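Local coordinates for pyridoxamine 5'-phosphate oxidase-related, FMN-binding protein (Paracoccus denitrificans, PDB 6VNA) that probably works as a noncanonical heme oxygenase that degrades c-type heme, built on the FMN-binding fold of the pyridoxamine 5'-phosphate oxidase family, at residues L29-P34 and R66-D71; A45-A50 and R109-E114; D51-A56 and F130-P135; L76-E81 and L93-R98. All blocks are in the same frame, centred on the assembly; numbering follows the deposited sequence.

Interaction 1 of 4, residues L29-P34 and R66-D71; sequences LGTLDP and RALAVD
A67 turns its methyl group onto the end of strand 26-32, where CB lies 3.3 Å from L32 O and 3.6 Å from T31 OG1. Apolar contacts flank it. On one side, T31 CG2 meets L68 CD2 at 3.8 Å, the two side chains crossing at about a right angle; with OG1 set between the backbone N and the carbonyl carbon (chi1 58°), T31 keeps CG2 beside its own N and presents it to the leucine. Beyond the strand end, the P34 ring rests on the helix, with CG 4.1 Å from A67 CA, and V70 CG1 comes only loosely to P34 CB. Here helix 63-70, which links strands 54-59 and 73-79 of the split-barrel sheet, packs on the C-terminal end of strand 26-32, the short axes of 29-32 and 66-70 inclined at 55°. L32 CD1 also approaches D71 OD2 at 3.5 Å, although that carboxylate is engaged in a salt bridge with R73. No direct hydrogen bond joins the segments, and two waters carry the polar link. One donates to both L32 O and A67 O; the other accepts from L32 N and donates to D71 O, each at 2.8 Å. On the dimer side, L32 packs on L32 of the second subunit.

Interaction 2 of 4, residues A45-A50 and R109-E114; sequences ALQTDA and RARWLE
Q47 lays its side-chain amide over one face of the W112 indole, the two planes 19° apart, and this stack is the tightly packed part of the contact. NE2 of Q47 stands 3.0 Å above the ring plane of W112 and donates to the backbone O of the same tryptophan at 3.1 Å. That bond is nearly straight (172°), uses a lone pair of the carbonyl and lies in the amide plane, so it fixes the rotation of the amide. Extended beyond CG, Q47 passes aslant over the indole face, and its CG makes a CH-pi contact 3.6 Å from the centroid of the six-membered ring of W112. A45 CB meets the ring edge at CZ2, 3.7 Å away. A leucine in place of W112 would probably leave the Q47 amide without its flat bed and open a gap beside A45. Toward solvent the fit is looser: the extended R111 carries its guanidinium to the chain at T48 and D49, whose carbonyl oxygens lie over one face, and NH1 approaches T48 O at a poor angle for a bond. Beyond W112, the ring of F130 meets the indole edge-to-face, and L55 and L57 of strand 54-59 also touch it, seating helix 108-115 against the sheet.

Interaction 3 of 4, residues D51-A56 and F130-P135; sequences DGVPLA and FWRIEP
V53 pushes CG1 against one face of the R132 guanidinium, 3.7 Å above its plane, while the D51 carboxylate meets the same group at its edge. The arginine chain bends at chi3 (55°) and crosses the valine at about a right angle, presenting NH1 and NH2 end-on. NH2 reaches the syn lone pair of D51 OD2 at 3.1 Å, and NH1 reaches D51 OD1 at 3.3 Å, making a two-pronged salt bridge with the flat groups 32° apart. A leucine in place of R132 is likely to leave the D51 carboxylate without its partner, close to the like charge of D49, which R132 also binds. Farther along, the P54 ring nestles against the backbone of I133, its CG 3.5 Å from I133 O. I133 CD1 settles over the small A56, 3.9 Å from its CB, while L55 leans its CG on F130 CD1. The antiparallel backbones are joined by bonds from I133 N to P54 O and, as a reciprocal pair, between A56 and W131. Strand 128-135 is flanked by strand 54-59 and strand 92-101 within the sheet, and L156 of helix 152-156 touches both V53 and P135.

Interaction 4 of 4, residues L76-E81 and L93-R98; sequences LLIAAE and LSILGR
I78 and I95 both hold CG1 anti to the carbonyl carbon (chi1 -59° and -65°) and extend from there, bringing their CD1 methyls to 4.1 Å of each other as the side chains meet aslant. L77 instead sets CG anti to its backbone N (chi1 -173°), which swings CD1 to the neighbouring strand, 3.5 Å from L93 O and 3.8 Å from S94 OG. As the strands alternate, side chains divide between two faces: L76, I78, L93 and I95 lie on one, L77 and S94 on the other. Four backbone hydrogen bonds hold the strands in register, two in each of the hydrogen-bonded pairs L76–I95 and I78–L93. The bond from I95 N to L76 O is short at 2.6 Å and runs close to the line of the carbonyl bond. Between them L77 and S94 form the non-hydrogen-bonded pair. The apolar face packs on L21 of helix 11-23 and on L46. The other face meets the second subunit: S94 OG hydrogen-bonds V41 O there, and L77 packs on its T42. This pairing of adjacent antiparallel strands, one face inward and the other at the dimer interface, fits the dimeric split barrel of the FMN-binding family.

In the fold
All four contacts belong to one curled antiparallel sheet and the helices packed on it. Interactions 1, 2 and 3 interlock along the chain, their segments alternating, whereas interaction 4 is nested inside the loops closed by interactions 2 and 3 and follows interaction 1. Interactions 2 and 3 are closest, with centres about 10 Å apart, and share the D49–R132 salt bridge; interactions 1 and 2 are farthest, about 22 Å between centres, and do not touch. L76 of interaction 4 packs against L29, L46, P54 and I133, so residues of all the other contacts converge on the barrel interior. Interactions 1 and 4 also face the second subunit, placing both at the dimer interface.

Interaction 1 of 4, residues L29-P34 and R66-D71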
loop_
_atom_site.group_PDB
_atom_site.type_symbol
_atom_site.label_atom_id
_atom_site.label_comp_id
_atom_site.label_asym_id
_atom_site.label_seq_id
_atom_site.Cartn_x
_atom_site.Cartn_y
_atom_site.Cartn_z
ATOM N N LEU A 29 3.319 -0.280 0.962
ATOM C CA LEU A 29 3.451 -0.806 2.353
ATOM C C LEU A 29 2.562 0.032 3.275
ATOM O O LEU A 29 2.608 1.291 3.201
ATOM C CB LEU A 29 4.914 -0.756 2.779
ATOM C CG LEU A 29 5.185 -0.976 4.268
ATOM C CD1 LEU A 29 5.030 -2.445 4.660
ATOM C CD2 LEU A 29 6.575 -0.477 4.611
ATOM N N GLY A 30 1.710 -0.643 4.029
ATOM C CA GLY A 30 0.967 -0.047 5.147
ATOM C C GLY A 30 1.707 -0.211 6.470
ATOM O O GLY A 30 2.065 -1.371 6.842
ATOM N N THR A 31 1.922 0.899 7.171
ATOM C CA THR A 31 2.390 0.907 8.582
ATOM C C THR A 31 1.462 1.753 9.465
ATOM O O THR A 31 0.650 2.571 8.943
ATOM C CB THR A 31 3.844 1.357 8.680
ATOM O OG1 THR A 31 4.014 2.663 8.121
ATOM C CG2 THR A 31 4.766 0.345 8.028
ATOM N N LEU A 32 1.573 1.554 10.777
ATOM C CA LEU A 32 0.793 2.337 11.765
ATOM C C LEU A 32 1.608 3.570 12.141
ATOM O O LEU A 32 2.735 3.401 12.613
ATOM C CB LEU A 32 0.454 1.439 12.960
ATOM C CG LEU A 32 -0.476 0.270 12.637
ATOM C CD1 LEU A 32 -0.659 -0.619 13.835
ATOM C CD2 LEU A 32 -1.825 0.737 12.142
ATOM N N ASP A 33 1.060 4.765 11.892
ATOM C CA ASP A 33 1.642 6.050 12.361
ATOM C C ASP A 33 1.702 6.039 13.893
ATOM O O ASP A 33 0.666 5.961 14.557
ATOM C CB ASP A 33 0.822 7.229 11.844
ATOM C CG ASP A 33 1.243 8.539 12.477
ATOM O OD1 ASP A 33 2.447 8.810 12.437
ATOM O OD2 ASP A 33 0.356 9.255 13.034
ATOM N N PRO A 34 2.902 6.040 14.516
ATOM C CA PRO A 34 3.012 5.950 15.982
ATOM C C PRO A 34 2.105 6.960 16.705
ATOM O O PRO A 34 1.218 6.550 17.437
ATOM C CB PRO A 34 4.494 6.209 16.257
ATOM C CG PRO A 34 5.184 5.761 14.980
ATOM C CD PRO A 34 4.217 6.096 13.858
ATOM N N ARG A 66 10.616 3.683 10.861
ATOM C CA ARG A 66 10.419 4.104 12.272
ATOM C C ARG A 66 9.096 3.535 12.760
ATOM O O ARG A 66 9.063 3.058 13.882
ATOM C CB ARG A 66 10.455 5.630 12.399
ATOM C CG ARG A 66 11.830 6.198 12.099
ATOM C CD ARG A 66 11.975 7.619 12.549
ATOM N NE ARG A 66 11.705 8.587 11.502
ATOM C CZ ARG A 66 10.540 9.149 11.272
ATOM N NH1 ARG A 66 9.477 8.807 11.967
ATOM N NH2 ARG A 66 10.445 10.043 10.321
ATOM N N ALA A 67 8.047 3.571 11.944
ATOM C CA ALA A 67 6.736 3.018 12.336
ATOM C C ALA A 67 6.926 1.537 12.670
ATOM O O ALA A 67 6.380 1.085 13.688
ATOM C CB ALA A 67 5.710 3.221 11.255
ATOM N N LEU A 68 7.695 0.817 11.846
ATOM C CA LEU A 68 7.877 -0.652 12.001
ATOM C C LEU A 68 8.643 -0.937 13.280
ATOM O O LEU A 68 8.208 -1.826 14.007
ATOM C CB LEU A 68 8.635 -1.242 10.809
ATOM C CG LEU A 68 7.799 -1.531 9.565
ATOM C CD1 LEU A 68 8.698 -2.175 8.526
ATOM C CD2 LEU A 68 6.592 -2.415 9.869
ATOM N N ALA A 69 9.733 -0.201 13.507
ATOM C CA ALA A 69 10.591 -0.242 14.720
ATOM C C ALA A 69 9.734 -0.223 15.998
ATOM O O ALA A 69 10.002 -1.009 16.925
ATOM C CB ALA A 69 11.567 0.911 14.677
ATOM N N VAL A 70 8.685 0.593 16.010
ATOM C CA VAL A 70 7.778 0.805 17.175
ATOM C C VAL A 70 6.648 -0.234 17.152
ATOM O O VAL A 70 6.274 -0.683 18.242
ATOM C CB VAL A 70 7.249 2.250 17.144
ATOM C CG1 VAL A 70 6.128 2.489 18.143
ATOM C CG2 VAL A 70 8.388 3.242 17.340
ATOM N N ASP A 71 6.100 -0.587 15.976
ATOM C CA ASP A 71 4.991 -1.579 15.832
ATOM C C ASP A 71 5.177 -2.375 14.542
ATOM O O ASP A 71 5.001 -1.839 13.448
ATOM C CB ASP A 71 3.619 -0.902 15.827
ATOM C CG ASP A 71 2.455 -1.864 16.010
ATOM O OD1 ASP A 71 2.607 -3.052 15.675
ATOM O OD2 ASP A 71 1.397 -1.413 16.492
HETATM O O HOH W 1 4.212 2.101 14.321
HETATM O O HOH W 2 3.273 -0.407 11.824
#

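Interaction 2 of 4, residues A45-A50 and R109-E114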
loop_
_atom_site.group_PDB
_atom_site.type_symbol
_atom_site.label_atom_id
_atom_site.label_comp_id
_atom_site.label_asym_id
_atom_site.label_seq_id
_atom_site.Cartn_x
_atom_site.Cartn_y
_atom_site.Cartn_z
ATOM N N ALA A 45 10.553 -0.797 -2.426
ATOM C CA ALA A 45 11.176 -1.930 -3.142
ATOM C C ALA A 45 10.822 -3.185 -2.351
ATOM O O ALA A 45 10.956 -3.173 -1.119
ATOM C CB ALA A 45 12.665 -1.733 -3.284
ATOM N N LEU A 46 10.250 -4.165 -3.025
ATOM C CA LEU A 46 9.813 -5.433 -2.406
ATOM C C LEU A 46 10.005 -6.583 -3.394
ATOM O O LEU A 46 9.494 -6.499 -4.519
ATOM C CB LEU A 46 8.339 -5.362 -2.014
ATOM C CG LEU A 46 7.842 -6.656 -1.370
ATOM C CD1 LEU A 46 8.027 -6.601 0.145
ATOM C CD2 LEU A 46 6.407 -6.933 -1.741
ATOM N N GLN A 47 10.689 -7.623 -2.940
ATOM C CA GLN A 47 10.836 -8.928 -3.622
ATOM C C GLN A 47 10.453 -10.015 -2.614
ATOM O O GLN A 47 9.928 -9.659 -1.552
ATOM C CB GLN A 47 12.273 -9.046 -4.117
ATOM C CG GLN A 47 12.677 -7.920 -5.053
ATOM C CD GLN A 47 14.085 -8.103 -5.566
ATOM O OE1 GLN A 47 14.636 -9.201 -5.549
ATOM N NE2 GLN A 47 14.705 -7.015 -5.972
ATOM N N THR A 48 10.668 -11.282 -2.954
ATOM C CA THR A 48 10.603 -12.440 -2.025
ATOM C C THR A 48 12.036 -12.861 -1.702
ATOM O O THR A 48 12.888 -12.504 -2.489
ATOM C CB THR A 48 9.817 -13.573 -2.684
ATOM O OG1 THR A 48 10.527 -13.881 -3.886
ATOM C CG2 THR A 48 8.391 -13.190 -2.996
ATOM N N ASP A 49 12.310 -13.597 -0.619
ATOM C CA ASP A 49 13.588 -14.369 -0.542
ATOM C C ASP A 49 13.278 -15.845 -0.832
ATOM O O ASP A 49 12.132 -16.134 -1.267
ATOM C CB ASP A 49 14.448 -14.075 0.704
ATOM C CG ASP A 49 13.791 -14.140 2.067
ATOM O OD1 ASP A 49 12.627 -14.593 2.146
ATOM O OD2 ASP A 49 14.466 -13.736 3.044
ATOM N N ALA A 50 14.289 -16.710 -0.661
ATOM C CA ALA A 50 14.344 -18.142 -1.051
ATOM C C ALA A 50 13.018 -18.863 -0.773
ATOM O O ALA A 50 12.496 -19.492 -1.717
ATOM C CB ALA A 50 15.488 -18.804 -0.325
ATOM N N ARG A 109 21.804 -10.183 -0.759
ATOM C CA ARG A 109 22.351 -8.966 -1.410
ATOM C C ARG A 109 23.071 -9.413 -2.682
ATOM O O ARG A 109 24.311 -9.555 -2.625
ATOM C CB ARG A 109 23.268 -8.224 -0.429
ATOM C CG ARG A 109 23.705 -6.836 -0.887
ATOM C CD ARG A 109 24.489 -6.061 0.164
ATOM N NE ARG A 109 25.733 -6.730 0.542
ATOM C CZ ARG A 109 25.881 -7.589 1.554
ATOM N NH1 ARG A 109 24.863 -7.912 2.338
ATOM N NH2 ARG A 109 27.064 -8.131 1.778
ATOM N N ALA A 110 22.323 -9.662 -3.766
ATOM C CA ALA A 110 22.813 -10.298 -5.021
ATOM C C ALA A 110 21.629 -10.876 -5.797
ATOM O O ALA A 110 21.452 -10.495 -6.963
ATOM C CB ALA A 110 23.837 -11.380 -4.735
ATOM N N ARG A 111 20.869 -11.786 -5.178
ATOM C CA ARG A 111 19.513 -12.161 -5.651
ATOM C C ARG A 111 18.788 -10.855 -6.014
ATOM O O ARG A 111 18.264 -10.720 -7.144
ATOM C CB ARG A 111 18.775 -12.939 -4.558
ATOM C CG ARG A 111 17.490 -13.619 -5.006
ATOM C CD ARG A 111 16.750 -14.252 -3.834
ATOM N NE ARG A 111 15.615 -15.098 -4.209
ATOM C CZ ARG A 111 14.415 -14.672 -4.614
ATOM N NH1 ARG A 111 14.161 -13.379 -4.714
ATOM N NH2 ARG A 111 13.467 -15.542 -4.920
ATOM N N TRP A 112 18.819 -9.900 -5.089
ATOM C CA TRP A 112 18.035 -8.650 -5.161
ATOM C C TRP A 112 18.448 -7.865 -6.410
ATOM O O TRP A 112 17.544 -7.357 -7.120
ATOM C CB TRP A 112 18.180 -7.838 -3.863
ATOM C CG TRP A 112 17.186 -6.722 -3.801
ATOM C CD1 TRP A 112 17.239 -5.555 -4.505
ATOM C CD2 TRP A 112 15.944 -6.696 -3.072
ATOM N NE1 TRP A 112 16.132 -4.793 -4.243
ATOM C CE2 TRP A 112 15.325 -5.461 -3.357
ATOM C CE3 TRP A 112 15.303 -7.575 -2.193
ATOM C CZ2 TRP A 112 14.098 -5.092 -2.800
ATOM C CZ3 TRP A 112 14.099 -7.207 -1.634
ATOM C CH2 TRP A 112 13.497 -5.986 -1.949
ATOM N N LEU A 113 19.750 -7.773 -6.689
ATOM C CA LEU A 113 20.257 -6.967 -7.836
ATOM C C LEU A 113 19.960 -7.692 -9.159
ATOM O O LEU A 113 19.496 -7.024 -10.117
ATOM C CB LEU A 113 21.749 -6.674 -7.663
ATOM C CG LEU A 113 22.234 -5.405 -8.368
ATOM C CD1 LEU A 113 21.577 -4.167 -7.769
ATOM C CD2 LEU A 113 23.751 -5.287 -8.304
ATOM N N GLU A 114 20.170 -9.010 -9.217
ATOM C CA GLU A 114 19.824 -9.814 -10.416
ATOM C C GLU A 114 18.381 -9.476 -10.801
ATOM O O GLU A 114 18.116 -9.324 -12.018
ATOM C CB GLU A 114 20.052 -11.304 -10.162
ATOM C CG GLU A 114 21.529 -11.667 -10.065
ATOM C CD GLU A 114 21.803 -13.141 -9.810
ATOM O OE1 GLU A 114 21.266 -13.981 -10.578
ATOM O OE2 GLU A 114 22.535 -13.448 -8.836
#

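Interaction 3 of 4, residues D51-A56 and F130-P135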
loop_
_atom_site.group_PDB
_atom_site.type_symbol
_atom_site.label_atom_id
_atom_site.label_comp_id
_atom_site.label_asym_id
_atom_site.label_seq_id
_atom_site.Cartn_x
_atom_site.Cartn_y
_atom_site.Cartn_z
ATOM N N ASP A 51 12.499 -18.775 0.457
ATOM C CA ASP A 51 11.242 -19.441 0.901
ATOM C C ASP A 51 9.993 -18.709 0.378
ATOM O O ASP A 51 8.873 -19.137 0.742
ATOM C CB ASP A 51 11.183 -19.558 2.428
ATOM C CG ASP A 51 11.164 -18.236 3.185
ATOM O OD1 ASP A 51 11.501 -17.188 2.581
ATOM O OD2 ASP A 51 10.816 -18.261 4.388
ATOM N N GLY A 52 10.151 -17.642 -0.414
ATOM C CA GLY A 52 9.034 -16.950 -1.097
ATOM C C GLY A 52 8.267 -16.010 -0.178
ATOM O O GLY A 52 7.099 -15.670 -0.491
ATOM N N VAL A 53 8.898 -15.606 0.922
ATOM C CA VAL A 53 8.334 -14.691 1.955
ATOM C C VAL A 53 8.660 -13.272 1.512
ATOM O O VAL A 53 9.811 -12.987 1.160
ATOM C CB VAL A 53 8.916 -15.012 3.347
ATOM C CG1 VAL A 53 8.604 -13.937 4.383
ATOM C CG2 VAL A 53 8.442 -16.377 3.826
ATOM N N PRO A 54 7.664 -12.358 1.490
ATOM C CA PRO A 54 7.900 -10.971 1.101
ATOM C C PRO A 54 9.099 -10.375 1.843
ATOM O O PRO A 54 9.270 -10.626 3.014
ATOM C CB PRO A 54 6.628 -10.232 1.518
ATOM C CG PRO A 54 5.563 -11.310 1.506
ATOM C CD PRO A 54 6.273 -12.610 1.864
ATOM N N LEU A 55 9.931 -9.634 1.131
ATOM C CA LEU A 55 11.188 -9.070 1.668
ATOM C C LEU A 55 11.263 -7.630 1.194
ATOM O O LEU A 55 11.274 -7.438 -0.015
ATOM C CB LEU A 55 12.361 -9.887 1.125
ATOM C CG LEU A 55 13.759 -9.425 1.526
ATOM C CD1 LEU A 55 13.999 -9.643 3.014
ATOM C CD2 LEU A 55 14.810 -10.157 0.694
ATOM N N ALA A 56 11.280 -6.683 2.125
ATOM C CA ALA A 56 11.230 -5.233 1.852
ATOM C C ALA A 56 12.643 -4.694 2.047
ATOM O O ALA A 56 13.395 -5.292 2.825
ATOM C CB ALA A 56 10.214 -4.593 2.772
ATOM N N PHE A 130 17.002 -4.746 5.200
ATOM C CA PHE A 130 16.035 -5.786 4.789
ATOM C C PHE A 130 15.110 -6.098 5.960
ATOM O O PHE A 130 15.622 -6.283 7.077
ATOM C CB PHE A 130 16.757 -7.044 4.302
ATOM C CG PHE A 130 17.448 -6.876 2.977
ATOM C CD1 PHE A 130 16.730 -6.945 1.790
ATOM C CD2 PHE A 130 18.808 -6.630 2.916
ATOM C CE1 PHE A 130 17.368 -6.800 0.568
ATOM C CE2 PHE A 130 19.443 -6.482 1.692
ATOM C CZ PHE A 130 18.721 -6.565 0.521
ATOM N N TRP A 131 13.807 -6.170 5.668
ATOM C CA TRP A 131 12.707 -6.660 6.544
ATOM C C TRP A 131 11.943 -7.796 5.849
ATOM O O TRP A 131 11.455 -7.560 4.723
ATOM C CB TRP A 131 11.726 -5.524 6.826
ATOM C CG TRP A 131 12.275 -4.378 7.609
ATOM C CD1 TRP A 131 13.064 -3.351 7.177
ATOM C CD2 TRP A 131 11.982 -4.108 8.985
ATOM N NE1 TRP A 131 13.311 -2.477 8.208
ATOM C CE2 TRP A 131 12.661 -2.918 9.327
ATOM C CE3 TRP A 131 11.227 -4.779 9.954
ATOM C CZ2 TRP A 131 12.599 -2.377 10.606
ATOM C CZ3 TRP A 131 11.173 -4.246 11.223
ATOM C CH2 TRP A 131 11.843 -3.060 11.536
ATOM N N ARG A 132 11.782 -8.946 6.509
ATOM C CA ARG A 132 10.831 -10.002 6.092
ATOM C C ARG A 132 9.447 -9.602 6.589
ATOM O O ARG A 132 9.332 -9.241 7.760
ATOM C CB ARG A 132 11.212 -11.366 6.672
ATOM C CG ARG A 132 12.469 -11.962 6.059
ATOM C CD ARG A 132 12.977 -13.147 6.859
ATOM N NE ARG A 132 11.965 -14.174 7.049
ATOM C CZ ARG A 132 11.735 -15.189 6.224
ATOM N NH1 ARG A 132 12.429 -15.326 5.106
ATOM N NH2 ARG A 132 10.787 -16.061 6.511
ATOM N N ILE A 133 8.434 -9.654 5.733
ATOM C CA ILE A 133 7.032 -9.387 6.152
ATOM C C ILE A 133 6.312 -10.723 6.104
ATOM O O ILE A 133 5.915 -11.142 5.000
ATOM C CB ILE A 133 6.390 -8.274 5.302
ATOM C CG1 ILE A 133 7.187 -6.980 5.456
ATOM C CG2 ILE A 133 4.937 -8.062 5.693
ATOM C CD1 ILE A 133 6.941 -5.982 4.389
ATOM N N GLU A 134 6.231 -11.383 7.262
ATOM C CA GLU A 134 5.711 -12.760 7.405
ATOM C C GLU A 134 4.196 -12.696 7.330
ATOM O O GLU A 134 3.566 -12.003 8.116
ATOM C CB GLU A 134 6.184 -13.389 8.709
ATOM C CG GLU A 134 7.686 -13.598 8.760
ATOM C CD GLU A 134 8.217 -13.985 10.131
ATOM O OE1 GLU A 134 7.409 -14.017 11.083
ATOM O OE2 GLU A 134 9.441 -14.246 10.244
ATOM N N PRO A 135 3.572 -13.361 6.340
ATOM C CA PRO A 135 2.129 -13.268 6.172
ATOM C C PRO A 135 1.353 -14.052 7.229
ATOM O O PRO A 135 1.752 -15.134 7.581
ATOM C CB PRO A 135 1.871 -13.825 4.759
ATOM C CG PRO A 135 3.076 -14.695 4.462
ATOM C CD PRO A 135 4.226 -14.097 5.245
#

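Interaction 4 of 4, residues L76-E81 and L93-R98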
loop_
_atom_site.group_PDB
_atom_site.type_symbol
_atom_site.label_atom_id
_atom_site.label_comp_id
_atom_site.label_asym_id
_atom_site.label_seq_id
_atom_site.Cartn_x
_atom_site.Cartn_y
_atom_site.Cartn_z
ATOM N N LEU A 76 0.784 -5.132 2.915
ATOM C CA LEU A 76 1.346 -4.980 1.538
ATOM C C LEU A 76 0.205 -5.109 0.535
ATOM O O LEU A 76 -0.626 -6.048 0.714
ATOM C CB LEU A 76 2.384 -6.063 1.239
ATOM C CG LEU A 76 3.649 -6.054 2.073
ATOM C CD1 LEU A 76 4.421 -7.354 1.881
ATOM C CD2 LEU A 76 4.516 -4.867 1.718
ATOM N N LEU A 77 0.166 -4.192 -0.440
ATOM C CA LEU A 77 -0.515 -4.353 -1.748
ATOM C C LEU A 77 0.529 -4.653 -2.827
ATOM O O LEU A 77 1.488 -3.866 -3.001
ATOM C CB LEU A 77 -1.263 -3.074 -2.126
ATOM C CG LEU A 77 -2.138 -3.199 -3.375
ATOM C CD1 LEU A 77 -3.061 -4.416 -3.270
ATOM C CD2 LEU A 77 -2.966 -1.934 -3.577
ATOM N N ILE A 78 0.329 -5.737 -3.554
ATOM C CA ILE A 78 1.226 -6.164 -4.667
ATOM C C ILE A 78 0.365 -6.259 -5.929
ATOM O O ILE A 78 -0.592 -7.027 -5.956
ATOM C CB ILE A 78 1.926 -7.471 -4.266
ATOM C CG1 ILE A 78 2.739 -7.252 -2.991
ATOM C CG2 ILE A 78 2.770 -8.026 -5.401
ATOM C CD1 ILE A 78 3.143 -8.522 -2.304
ATOM N N ALA A 79 0.631 -5.416 -6.905
ATOM C CA ALA A 79 -0.090 -5.386 -8.191
ATOM C C ALA A 79 0.884 -5.848 -9.270
ATOM O O ALA A 79 2.097 -5.892 -9.010
ATOM C CB ALA A 79 -0.647 -4.005 -8.455
ATOM N N ALA A 80 0.332 -6.271 -10.404
ATOM C CA ALA A 80 1.070 -6.607 -11.638
ATOM C C ALA A 80 1.592 -5.300 -12.248
ATOM O O ALA A 80 0.763 -4.492 -12.717
ATOM C CB ALA A 80 0.134 -7.349 -12.555
ATOM N N GLU A 81 2.906 -5.085 -12.216
ATOM C CA GLU A 81 3.525 -3.789 -12.606
ATOM C C GLU A 81 3.359 -3.604 -14.128
ATOM O O GLU A 81 3.137 -2.453 -14.563
ATOM C CB GLU A 81 4.966 -3.715 -12.070
ATOM C CG GLU A 81 5.044 -3.479 -10.541
ATOM C CD GLU A 81 6.277 -4.012 -9.788
ATOM O OE1 GLU A 81 7.379 -3.403 -9.913
ATOM O OE2 GLU A 81 6.146 -5.031 -9.046
ATOM N N LEU A 93 -2.811 -8.356 -4.903
ATOM C CA LEU A 93 -2.811 -9.183 -3.677
ATOM C C LEU A 93 -2.579 -8.252 -2.484
ATOM O O LEU A 93 -1.592 -7.456 -2.552
ATOM C CB LEU A 93 -1.689 -10.216 -3.825
ATOM C CG LEU A 93 -1.474 -11.062 -2.580
ATOM C CD1 LEU A 93 -2.719 -11.893 -2.301
ATOM C CD2 LEU A 93 -0.224 -11.927 -2.730
ATOM N N SER A 94 -3.479 -8.293 -1.495
ATOM C CA SER A 94 -3.360 -7.597 -0.184
ATOM C C SER A 94 -2.852 -8.608 0.828
ATOM O O SER A 94 -3.535 -9.622 1.020
ATOM C CB SER A 94 -4.662 -7.049 0.325
ATOM O OG SER A 94 -5.120 -5.983 -0.478
ATOM N N ILE A 95 -1.733 -8.323 1.477
ATOM C CA ILE A 95 -1.230 -9.183 2.579
ATOM C C ILE A 95 -1.296 -8.407 3.893
ATOM O O ILE A 95 -0.972 -7.227 3.879
ATOM C CB ILE A 95 0.184 -9.662 2.245
ATOM C CG1 ILE A 95 0.133 -10.558 1.012
ATOM C CG2 ILE A 95 0.826 -10.346 3.441
ATOM C CD1 ILE A 95 1.486 -11.005 0.553
ATOM N N LEU A 96 -1.753 -9.079 4.950
ATOM C CA LEU A 96 -1.615 -8.673 6.372
ATOM C C LEU A 96 -0.460 -9.497 6.948
ATOM O O LEU A 96 -0.499 -10.715 6.807
ATOM C CB LEU A 96 -2.916 -8.948 7.134
ATOM C CG LEU A 96 -4.183 -8.212 6.687
ATOM C CD1 LEU A 96 -5.360 -8.571 7.583
ATOM C CD2 LEU A 96 -4.008 -6.706 6.670
ATOM N N GLY A 97 0.543 -8.842 7.534
ATOM C CA GLY A 97 1.768 -9.517 7.988
ATOM C C GLY A 97 2.353 -8.846 9.210
ATOM O O GLY A 97 1.760 -7.831 9.670
ATOM N N ARG A 98 3.472 -9.396 9.698
ATOM C CA ARG A 98 4.320 -8.791 10.752
ATOM C C ARG A 98 5.752 -8.672 10.215
ATOM O O ARG A 98 6.281 -9.652 9.701
ATOM C CB ARG A 98 4.191 -9.570 12.069
ATOM C CG ARG A 98 4.494 -11.064 12.003
ATOM C CD ARG A 98 3.269 -11.955 11.797
ATOM N NE ARG A 98 3.167 -13.100 12.710
ATOM C CZ ARG A 98 3.866 -14.236 12.628
ATOM N NH1 ARG A 98 4.771 -14.417 11.680
ATOM N NH2 ARG A 98 3.661 -15.193 13.517
#